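Local coordinates for CMP/dCMP-type deaminase domain-containing protein (Aspergillus oryzae RIB40, PDB 7DRY), which probably catalyses the zinc-dependent deamination of a pyrimidine intermediate in riboflavin biosynthesis, as the Rib2 deaminase of this fungus, at residues A[91-102]-A[127-138]; A[5-13]-A[158-167]. One frame throughout, in Å; residues are numbered along the deposited sequence. Where two conformers were deposited one is given.

Contact 1: residues A[91-102]-A[127-138]. With ZN (zinc ion), chain B.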
loop_
_atom_site.group_PDB
_atom_site.type_symbol
_atom_site.label_atom_id
_atom_site.label_comp_id
_atom_site.label_asym_id
_atom_site.label_seq_id
_atom_site.Cartn_x
_atom_site.Cartn_y
_atom_site.Cartn_z
ATOM N N ARG A 91 -14.634 13.713 -4.104
ATOM C CA ARG A 91 -13.534 13.173 -3.324
ATOM C C ARG A 91 -12.976 11.943 -4.018
ATOM O O ARG A 91 -13.696 11.232 -4.727
ATOM C CB ARG A 91 -13.967 12.767 -1.904
ATOM C CG ARG A 91 -14.529 13.921 -1.102
ATOM C CD ARG A 91 -14.909 13.490 0.301
ATOM N NE ARG A 91 -13.701 13.419 1.102
ATOM C CZ ARG A 91 -13.248 14.418 1.846
ATOM N NH1 ARG A 91 -13.912 15.562 1.912
ATOM N NH2 ARG A 91 -12.127 14.273 2.517
ATOM N N LYS A 92 -11.688 11.701 -3.810
ATOM C CA LYS A 92 -11.021 10.536 -4.362
ATOM C C LYS A 92 -10.352 9.759 -3.244
ATOM O O LYS A 92 -9.963 10.320 -2.216
ATOM C CB LYS A 92 -9.970 10.926 -5.414
ATOM C CG LYS A 92 -8.798 11.745 -4.889
ATOM C CD LYS A 92 -7.789 11.972 -6.024
ATOM C CE LYS A 92 -6.707 12.971 -5.654
ATOM N NZ LYS A 92 -5.852 13.275 -6.852
ATOM N N LEU A 93 -10.219 8.455 -3.458
ATOM C CA LEU A 93 -9.510 7.592 -2.527
ATOM C C LEU A 93 -8.060 7.494 -2.974
ATOM O O LEU A 93 -7.777 7.250 -4.156
ATOM C CB LEU A 93 -10.130 6.199 -2.515
ATOM C CG LEU A 93 -11.499 6.089 -1.851
ATOM C CD1 LEU A 93 -12.056 4.690 -2.079
ATOM C CD2 LEU A 93 -11.382 6.376 -0.354
ATOM N N VAL A 94 -7.153 7.712 -2.035
ATOM C CA VAL A 94 -5.720 7.652 -2.273
ATOM C C VAL A 94 -5.138 6.712 -1.232
ATOM O O VAL A 94 -5.496 6.796 -0.052
ATOM C CB VAL A 94 -5.104 9.056 -2.124
ATOM C CG1 VAL A 94 -3.599 8.991 -2.146
ATOM C CG2 VAL A 94 -5.650 9.990 -3.203
ATOM N N MET A 95 -4.254 5.815 -1.654
ATOM C CA MET A 95 -3.561 4.932 -0.728
ATOM C C MET A 95 -2.087 5.295 -0.648
ATOM O O MET A 95 -1.407 5.395 -1.676
ATOM C CB MET A 95 -3.729 3.461 -1.111
ATOM C CG MET A 95 -3.136 2.531 -0.053
ATOM S SD MET A 95 -3.254 0.779 -0.452
ATOM C CE MET A 95 -4.951 0.454 0.044
ATOM N N TYR A 96 -1.612 5.521 0.574
ATOM C CA TYR A 96 -0.190 5.632 0.860
ATOM C C TYR A 96 0.316 4.276 1.330
ATOM O O TYR A 96 -0.366 3.565 2.074
ATOM C CB TYR A 96 0.047 6.657 1.969
ATOM C CG TYR A 96 -0.236 8.077 1.557
ATOM C CD1 TYR A 96 -1.518 8.627 1.689
ATOM C CD2 TYR A 96 0.775 8.884 1.042
ATOM C CE1 TYR A 96 -1.776 9.939 1.302
ATOM C CE2 TYR A 96 0.523 10.192 0.648
ATOM C CZ TYR A 96 -0.746 10.719 0.790
ATOM O OH TYR A 96 -0.991 12.009 0.412
ATOM N N VAL A 97 1.505 3.902 0.875
ATOM C CA VAL A 97 2.095 2.627 1.268
ATOM C C VAL A 97 3.606 2.784 1.189
ATOM O O VAL A 97 4.105 3.481 0.307
ATOM C CB VAL A 97 1.539 1.487 0.382
ATOM C CG1 VAL A 97 1.766 1.772 -1.083
ATOM C CG2 VAL A 97 2.112 0.147 0.765
ATOM N N THR A 98 4.339 2.187 2.137
ATOM C CA THR A 98 5.770 2.490 2.172
ATOM C C THR A 98 6.473 1.986 0.915
ATOM O O THR A 98 7.338 2.678 0.372
ATOM C CB THR A 98 6.455 1.981 3.445
ATOM O OG1 THR A 98 6.288 0.564 3.566
ATOM C CG2 THR A 98 5.906 2.683 4.683
ATOM N N MET A 99 6.110 0.799 0.429
ATOM C CA MET A 99 6.744 0.217 -0.749
ATOM C C MET A 99 5.744 0.096 -1.893
ATOM O O MET A 99 4.531 0.058 -1.680
ATOM C CB MET A 99 7.331 -1.160 -0.411
ATOM C CG MET A 99 8.371 -1.126 0.714
ATOM S SD MET A 99 9.217 -2.686 0.965
ATOM C CE MET A 99 10.309 -2.737 -0.465
ATOM N N GLU A 100 6.276 0.052 -3.117
ATOM C CA GLU A 100 5.459 -0.090 -4.315
ATOM C C GLU A 100 4.537 -1.304 -4.177
ATOM O O GLU A 100 4.997 -2.377 -3.776
ATOM C CB GLU A 100 6.390 -0.311 -5.513
ATOM C CG GLU A 100 5.683 -0.607 -6.821
ATOM C CD GLU A 100 6.649 -1.059 -7.899
ATOM O OE1 GLU A 100 7.858 -1.142 -7.615
ATOM O OE2 GLU A 100 6.201 -1.346 -9.028
ATOM N N PRO A 101 3.247 -1.176 -4.493
ATOM C CA PRO A 101 2.364 -2.354 -4.438
ATOM C C PRO A 101 2.811 -3.449 -5.396
ATOM O O PRO A 101 3.185 -3.188 -6.542
ATOM C CB PRO A 101 0.989 -1.795 -4.833
ATOM C CG PRO A 101 1.257 -0.439 -5.414
ATOM C CD PRO A 101 2.511 0.064 -4.787
ATOM N N CYS A 102 2.757 -4.686 -4.918
ATOM C CA CYS A 102 3.262 -5.796 -5.708
ATOM C C CYS A 102 2.315 -6.152 -6.850
ATOM O O CYS A 102 1.086 -6.029 -6.747
ATOM C CB CYS A 102 3.527 -7.028 -4.836
ATOM S SG CYS A 102 2.064 -7.773 -4.006
ATOM N N ILE A 127 -9.960 3.113 -5.797
ATOM C CA ILE A 127 -8.751 3.852 -5.445
ATOM C C ILE A 127 -8.201 4.528 -6.692
ATOM O O ILE A 127 -7.989 3.876 -7.720
ATOM C CB ILE A 127 -7.720 2.909 -4.812
ATOM C CG1 ILE A 127 -8.289 2.339 -3.514
ATOM C CG2 ILE A 127 -6.407 3.636 -4.547
ATOM C CD1 ILE A 127 -7.485 1.188 -2.936
ATOM N N GLN A 128 -7.983 5.845 -6.612
ATOM C CA GLN A 128 -7.564 6.623 -7.770
ATOM C C GLN A 128 -6.066 6.886 -7.842
ATOM O O GLN A 128 -5.561 7.150 -8.940
ATOM C CB GLN A 128 -8.322 7.960 -7.831
ATOM C CG GLN A 128 -9.731 7.798 -8.390
ATOM C CD GLN A 128 -10.548 9.075 -8.357
ATOM O OE1 GLN A 128 -11.586 9.128 -7.700
ATOM N NE2 GLN A 128 -10.094 10.106 -9.076
ATOM N N LYS A 129 -5.346 6.817 -6.723
ATOM C CA LYS A 129 -3.930 7.154 -6.740
ATOM C C LYS A 129 -3.223 6.425 -5.607
ATOM O O LYS A 129 -3.792 6.255 -4.522
ATOM C CB LYS A 129 -3.724 8.672 -6.614
ATOM C CG LYS A 129 -2.277 9.110 -6.762
ATOM C CD LYS A 129 -2.147 10.614 -6.985
ATOM C CE LYS A 129 -0.725 10.955 -7.385
ATOM N NZ LYS A 129 -0.598 12.378 -7.796
ATOM N N ILE A 130 -1.984 5.998 -5.878
ATOM C CA ILE A 130 -1.087 5.379 -4.900
ATOM C C ILE A 130 0.143 6.265 -4.750
ATOM O O ILE A 130 0.748 6.670 -5.748
ATOM C CB ILE A 130 -0.640 3.973 -5.352
ATOM C CG1 ILE A 130 -1.822 3.134 -5.853
ATOM C CG2 ILE A 130 0.101 3.267 -4.226
ATOM C CD1 ILE A 130 -2.843 2.810 -4.787
ATOM N N TYR A 131 0.523 6.550 -3.508
ATOM C CA TYR A 131 1.802 7.176 -3.199
ATOM C C TYR A 131 2.647 6.161 -2.445
ATOM O O TYR A 131 2.146 5.498 -1.539
ATOM C CB TYR A 131 1.609 8.371 -2.269
ATOM C CG TYR A 131 0.962 9.583 -2.898
ATOM C CD1 TYR A 131 -0.411 9.744 -2.872
ATOM C CD2 TYR A 131 1.726 10.571 -3.500
ATOM C CE1 TYR A 131 -1.017 10.861 -3.442
ATOM C CE2 TYR A 131 1.125 11.703 -4.065
ATOM C CZ TYR A 131 -0.245 11.826 -4.032
ATOM O OH TYR A 131 -0.866 12.924 -4.595
ATOM N N PHE A 132 3.927 6.039 -2.809
ATOM C CA PHE A 132 4.822 5.134 -2.093
ATOM C C PHE A 132 6.220 5.738 -2.013
ATOM O O PHE A 132 6.537 6.701 -2.718
ATOM C CB PHE A 132 4.815 3.720 -2.693
ATOM C CG PHE A 132 5.077 3.680 -4.168
ATOM C CD1 PHE A 132 6.372 3.597 -4.638
ATOM C CD2 PHE A 132 4.036 3.703 -5.085
ATOM C CE1 PHE A 132 6.636 3.546 -5.995
ATOM C CE2 PHE A 132 4.294 3.652 -6.444
ATOM C CZ PHE A 132 5.593 3.575 -6.896
ATOM N N GLY A 133 7.063 5.153 -1.154
ATOM C CA GLY A 133 8.350 5.742 -0.827
ATOM C C GLY A 133 9.570 5.082 -1.438
ATOM O O GLY A 133 10.659 5.674 -1.458
ATOM N N VAL A 134 9.408 3.862 -1.951
ATOM C CA VAL A 134 10.488 3.124 -2.602
ATOM C C VAL A 134 9.901 2.383 -3.795
ATOM O O VAL A 134 8.886 1.693 -3.662
ATOM C CB VAL A 134 11.173 2.123 -1.647
ATOM C CG1 VAL A 134 12.200 1.279 -2.398
ATOM C CG2 VAL A 134 11.835 2.839 -0.482
ATOM N N LYS A 135 10.544 2.514 -4.958
ATOM C CA LYS A 135 10.074 1.860 -6.178
ATOM C C LYS A 135 10.579 0.417 -6.253
ATOM O O LYS A 135 11.216 -0.014 -7.209
ATOM C CB LYS A 135 10.449 2.674 -7.411
ATOM C CG LYS A 135 9.478 2.458 -8.570
ATOM C CD LYS A 135 9.836 3.281 -9.797
ATOM C CE LYS A 135 8.865 2.990 -10.930
ATOM N NZ LYS A 135 9.239 3.679 -12.197
ATOM N N GLU A 136 10.268 -0.331 -5.198
ATOM C CA GLU A 136 10.511 -1.760 -5.115
ATOM C C GLU A 136 9.332 -2.338 -4.344
ATOM O O GLU A 136 8.854 -1.716 -3.382
ATOM C CB GLU A 136 11.813 -2.104 -4.377
ATOM C CG GLU A 136 13.079 -1.605 -5.057
ATOM C CD GLU A 136 13.296 -2.219 -6.427
ATOM O OE1 GLU A 136 12.830 -3.355 -6.663
ATOM O OE2 GLU A 136 13.939 -1.562 -7.272
ATOM N N PRO A 137 8.836 -3.501 -4.747
ATOM C CA PRO A 137 7.689 -4.096 -4.059
ATOM C C PRO A 137 8.109 -4.770 -2.762
ATOM O O PRO A 137 9.278 -5.079 -2.535
ATOM C CB PRO A 137 7.191 -5.140 -5.063
ATOM C CG PRO A 137 8.439 -5.550 -5.800
ATOM C CD PRO A 137 9.265 -4.296 -5.915
ATOM N N GLY A 138 7.115 -5.014 -1.914
ATOM C CA GLY A 138 7.332 -5.736 -0.677
ATOM C C GLY A 138 7.355 -7.232 -0.890
ATOM O O GLY A 138 6.595 -7.972 -0.261
HETATM ZN ZN ZN B . 1.658 -6.830 -2.039
HETATM O O HOH W 1 -3.022 14.132 -6.690
HETATM O O HOH W 2 -11.700 7.507 -5.654
HETATM O O HOH W 3 3.627 -5.298 -1.626
#

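Contact 2: residues A[5-13]-A[158-167]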
loop_
_atom_site.group_PDB
_atom_site.type_symbol
_atom_site.label_atom_id
_atom_site.label_comp_id
_atom_site.label_asym_id
_atom_site.label_seq_id
_atom_site.Cartn_x
_atom_site.Cartn_y
_atom_site.Cartn_z
ATOM N N HIS A 5 2.584 14.392 1.890
ATOM C CA HIS A 5 2.853 13.010 1.506
ATOM C C HIS A 5 3.930 12.389 2.372
ATOM O O HIS A 5 3.812 11.221 2.764
ATOM C CB HIS A 5 3.232 12.934 0.029
ATOM C CG HIS A 5 2.252 13.623 -0.860
ATOM N ND1 HIS A 5 0.893 13.450 -0.733
ATOM C CD2 HIS A 5 2.429 14.496 -1.880
ATOM C CE1 HIS A 5 0.272 14.191 -1.634
ATOM N NE2 HIS A 5 1.181 14.830 -2.348
ATOM N N ALA A 6 4.983 13.147 2.681
ATOM C CA ALA A 6 6.038 12.623 3.537
ATOM C C ALA A 6 5.499 12.254 4.912
ATOM O O ALA A 6 5.870 11.216 5.474
ATOM C CB ALA A 6 7.173 13.642 3.652
ATOM N N LYS A 7 4.616 13.085 5.471
ATOM C CA LYS A 7 4.064 12.779 6.788
ATOM C C LYS A 7 3.217 11.515 6.751
ATOM O O LYS A 7 3.320 10.667 7.646
ATOM C CB LYS A 7 3.259 13.960 7.334
ATOM C CG LYS A 7 2.774 13.737 8.764
ATOM C CD LYS A 7 1.790 14.807 9.218
ATOM C CE LYS A 7 1.370 14.587 10.668
ATOM N NZ LYS A 7 1.874 13.295 11.228
ATOM N N TYR A 8 2.378 11.362 5.722
ATOM C CA TYR A 8 1.612 10.124 5.596
ATOM C C TYR A 8 2.533 8.918 5.485
ATOM O O TYR A 8 2.259 7.865 6.077
ATOM C CB TYR A 8 0.693 10.186 4.376
ATOM C CG TYR A 8 -0.627 10.871 4.643
ATOM C CD1 TYR A 8 -1.560 10.318 5.522
ATOM C CD2 TYR A 8 -0.948 12.078 4.027
ATOM C CE1 TYR A 8 -2.762 10.932 5.767
ATOM C CE2 TYR A 8 -2.158 12.710 4.276
ATOM C CZ TYR A 8 -3.065 12.130 5.147
ATOM O OH TYR A 8 -4.273 12.740 5.400
ATOM N N LEU A 9 3.639 9.049 4.744
ATOM C CA LEU A 9 4.530 7.900 4.614
ATOM C C LEU A 9 5.224 7.575 5.928
ATOM O O LEU A 9 5.459 6.400 6.220
ATOM C CB LEU A 9 5.519 8.096 3.472
ATOM C CG LEU A 9 4.860 7.939 2.100
ATOM C CD1 LEU A 9 5.884 8.227 1.027
ATOM C CD2 LEU A 9 4.241 6.547 1.892
ATOM N N ARG A 10 5.548 8.590 6.735
ATOM C CA ARG A 10 6.103 8.322 8.059
ATOM C C ARG A 10 5.088 7.595 8.930
ATOM O O ARG A 10 5.448 6.696 9.700
ATOM C CB ARG A 10 6.543 9.626 8.726
ATOM C CG ARG A 10 7.779 10.257 8.097
ATOM C CD ARG A 10 8.344 11.367 8.972
ATOM N NE ARG A 10 7.445 12.515 9.066
ATOM C CZ ARG A 10 7.464 13.553 8.236
ATOM N NH1 ARG A 10 8.337 13.592 7.236
ATOM N NH2 ARG A 10 6.608 14.551 8.403
ATOM N N GLU A 11 3.811 7.972 8.816
ATOM C CA GLU A 11 2.765 7.273 9.548
ATOM C C GLU A 11 2.625 5.841 9.048
ATOM O O GLU A 11 2.406 4.917 9.842
ATOM C CB GLU A 11 1.447 8.045 9.418
ATOM C CG GLU A 11 1.460 9.386 10.160
ATOM C CD GLU A 11 0.289 10.289 9.816
ATOM O OE1 GLU A 11 -0.512 9.935 8.930
ATOM O OE2 GLU A 11 0.173 11.364 10.441
ATOM N N CYS A 12 2.783 5.637 7.739
ATOM C CA CYS A 12 2.777 4.285 7.197
ATOM C C CYS A 12 3.943 3.484 7.757
ATOM O O CYS A 12 3.813 2.285 8.036
ATOM C CB CYS A 12 2.918 4.376 5.679
ATOM S SG CYS A 12 1.387 4.816 4.810
ATOM N N LEU A 13 5.100 4.129 7.920
ATOM C CA LEU A 13 6.252 3.419 8.463
ATOM C C LEU A 13 6.014 3.008 9.913
ATOM O O LEU A 13 6.406 1.909 10.325
ATOM C CB LEU A 13 7.518 4.263 8.311
ATOM C CG LEU A 13 8.851 3.542 8.492
ATOM C CD1 LEU A 13 8.977 2.375 7.509
ATOM C CD2 LEU A 13 9.978 4.538 8.302
ATOM N N GLN A 158 2.685 7.824 -7.628
ATOM C CA GLN A 158 3.718 8.831 -7.438
ATOM C C GLN A 158 4.695 8.331 -6.385
ATOM O O GLN A 158 4.281 7.886 -5.310
ATOM C CB GLN A 158 3.087 10.138 -6.958
ATOM C CG GLN A 158 4.060 11.276 -6.773
ATOM C CD GLN A 158 3.351 12.609 -6.688
ATOM O OE1 GLN A 158 2.367 12.849 -7.392
ATOM N NE2 GLN A 158 3.835 13.481 -5.816
ATOM N N VAL A 159 5.986 8.401 -6.699
ATOM C CA VAL A 159 7.021 8.107 -5.717
ATOM C C VAL A 159 7.304 9.368 -4.915
ATOM O O VAL A 159 7.468 10.457 -5.481
ATOM C CB VAL A 159 8.295 7.595 -6.403
ATOM C CG1 VAL A 159 9.296 7.141 -5.357
ATOM C CG2 VAL A 159 7.968 6.459 -7.354
ATOM N N VAL A 160 7.369 9.221 -3.596
ATOM C CA VAL A 160 7.693 10.309 -2.682
ATOM C C VAL A 160 9.077 10.016 -2.131
ATOM O O VAL A 160 9.265 9.042 -1.390
ATOM C CB VAL A 160 6.667 10.409 -1.550
ATOM C CG1 VAL A 160 7.014 11.565 -0.612
ATOM C CG2 VAL A 160 5.256 10.555 -2.117
ATOM N N ASN A 161 10.049 10.849 -2.497
ATOM C CA ASN A 161 11.438 10.600 -2.152
ATOM C C ASN A 161 11.739 11.081 -0.736
ATOM O O ASN A 161 10.995 11.873 -0.148
ATOM C CB ASN A 161 12.363 11.333 -3.127
ATOM C CG ASN A 161 12.189 10.870 -4.566
ATOM O OD1 ASN A 161 12.037 9.679 -4.833
ATOM N ND2 ASN A 161 12.212 11.816 -5.498
ATOM N N GLY A 162 12.844 10.577 -0.187
ATOM C CA GLY A 162 13.395 11.073 1.061
ATOM C C GLY A 162 13.339 10.114 2.231
ATOM O O GLY A 162 13.979 10.385 3.256
ATOM N N LEU A 163 12.601 9.007 2.127
ATOM C CA LEU A 163 12.485 8.045 3.219
ATOM C C LEU A 163 12.964 6.652 2.826
ATOM O O LEU A 163 12.663 5.683 3.529
ATOM C CB LEU A 163 11.048 7.982 3.745
ATOM C CG LEU A 163 10.502 9.276 4.342
ATOM C CD1 LEU A 163 8.976 9.286 4.314
ATOM C CD2 LEU A 163 11.035 9.446 5.759
ATOM N N GLU A 164 13.742 6.536 1.744
ATOM C CA GLU A 164 13.996 5.223 1.158
ATOM C C GLU A 164 14.731 4.303 2.127
ATOM O O GLU A 164 14.344 3.141 2.315
ATOM C CB GLU A 164 14.792 5.361 -0.142
ATOM C CG GLU A 164 14.104 6.151 -1.245
ATOM C CD GLU A 164 14.314 7.644 -1.122
ATOM O OE1 GLU A 164 14.993 8.087 -0.172
ATOM O OE2 GLU A 164 13.820 8.382 -1.997
ATOM N N ARG A 165 15.804 4.797 2.745
ATOM C CA ARG A 165 16.606 3.925 3.594
ATOM C C ARG A 165 15.795 3.416 4.778
ATOM O O ARG A 165 15.809 2.218 5.077
ATOM C CB ARG A 165 17.888 4.615 4.052
ATOM C CG ARG A 165 18.691 3.709 4.959
ATOM C CD ARG A 165 20.107 4.162 5.204
ATOM N NE ARG A 165 20.730 3.219 6.124
ATOM C CZ ARG A 165 21.840 3.450 6.807
ATOM N NH1 ARG A 165 22.485 4.605 6.668
ATOM N NH2 ARG A 165 22.303 2.517 7.630
ATOM N N GLU A 166 15.063 4.311 5.452
ATOM C CA GLU A 166 14.280 3.901 6.615
ATOM C C GLU A 166 13.178 2.926 6.234
ATOM O O GLU A 166 12.904 1.972 6.972
ATOM C CB GLU A 166 13.677 5.126 7.302
ATOM C CG GLU A 166 14.711 5.970 8.015
ATOM C CD GLU A 166 14.160 7.317 8.420
ATOM O OE1 GLU A 166 13.568 7.410 9.517
ATOM O OE2 GLU A 166 14.304 8.273 7.626
ATOM N N ILE A 167 12.524 3.159 5.093
ATOM C CA ILE A 167 11.487 2.239 4.633
ATOM C C ILE A 167 12.058 0.842 4.432
ATOM O O ILE A 167 11.459 -0.155 4.850
ATOM C CB ILE A 167 10.828 2.786 3.359
ATOM C CG1 ILE A 167 9.909 3.950 3.725
ATOM C CG2 ILE A 167 10.062 1.684 2.616
ATOM C CD1 ILE A 167 9.418 4.734 2.511
#

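Contact 1: residues A[91-102]-A[127-138]
Thr98 O takes the N-H of Gly133 at 2.9 Å and, more weakly, that of Val134, where both segments turn a corner beyond their parallel strands. Gly133 N stands well above the carbonyl plane, so the bond does not follow a lone pair. Within the strands, Met95 bonds through N to Lys129 O and through O to Tyr131 N, the latter 2.9 Å long; after the corner, Glu100 N reaches Val134 O at 3.1 Å, with Glu136 O a weak second acceptor. Glu100 CA sits over one face of the Phe132 ring, 3.9 Å from its centroid, a CH-pi contact. The rings of Tyr96 and Tyr131 run side by side, planes 13° apart but slid so far that they barely overlap, while Val94 CG1 meets the Tyr131 edge in plane, 3.4 Å from CD1. Cys102 SG, placed between the backbone N and carbonyl carbon (chi1 63°), binds zinc at 2.2 Å; His61, Cys112 and a water complete the site. This is the beta-alpha-beta unit of the cytidine deaminase fold, with helix 112-117 in the crossover. Strand 29-36 flanks 91-97, strand 156-159 flanks 127-132, and helix 62-73 packs against Met95, Val97 and Pro101 through Glu63 and Cys66.

Contact 2: residues A[5-13]-A[158-167]
Residues 5-13 of helix 5-16 lie against the chain where it leaves the last strand of the sheet, passes through Gly162 and enters the helix that begins at Glu164, with Ala6 CA 6.8 Å from Val160 CA and Leu13 CA 6.6 Å from Ile167 CA. This is the N-terminal helix of a cytidine deaminase fold packed on the strand-to-helix connection that follows edge strand 156-159, and the two segments meet mainly through apolar carbon contacts, with no hydrogen bond between them. His5, Leu9 and Leu13, each a helical turn from the next, present the contacting surface. Val160 fits between the first two: its CG2 rests 3.8 Å from His5 CB, and Leu9 CD1 presses obliquely on Val160 CB at 3.5 Å, tighter than ordinary carbon contact. Leu163, at the N-cap position of the second helix, sends CD1 to Leu9 CB at 3.8 Å and to the carbonyl of Ala6, while both its methyls reach Arg10 CG, the side chains crossing at about a right angle. Gly162 has a positive phi (113°) in the bend, and its N-H is held by Glu164 OE2 at 3.0 Å, approached from above the carboxylate plane. Beyond the segments, the His5 ring stacks on Tyr131, and Gln158 OE1 accepts from Lys129, tying this end of the contact to strand 127-132. At the far end Leu13 carries its CG opposite the backbone N (chi1 -165°), which brings its branches over the helix backbone: CD2 lies 3.9 Å from Glu166 CB, and CD1 touches Ile167 CA at 3.8 Å.

In the fold
The two contacts illustrate how a sheet's centre and its periphery are held by different chemistry. Contact 1 is buried, close to the centre of the chain, and rests on backbone hydrogen bonds between neighbouring strands, the first of which leads on to the zinc ligand Cys102. Contact 2, partly buried and farther out, joins sequence-distant parts by van der Waals packing, without a hydrogen bond between its segments, and has no residue at the metal. Strands 127-132 and 156-159 are neighbours, so both contacts reach one sheet, and their centres lie about 10 Å apart. They also touch directly: Tyr96 OH and His5 ND1 are 2.6 Å apart, Phe132 O and Val160 N 2.8 Å, and Leu9 CD2 packs on Val97 O. Helix 5-16 thus covers the Tyr96 and Tyr131 face of contact 1.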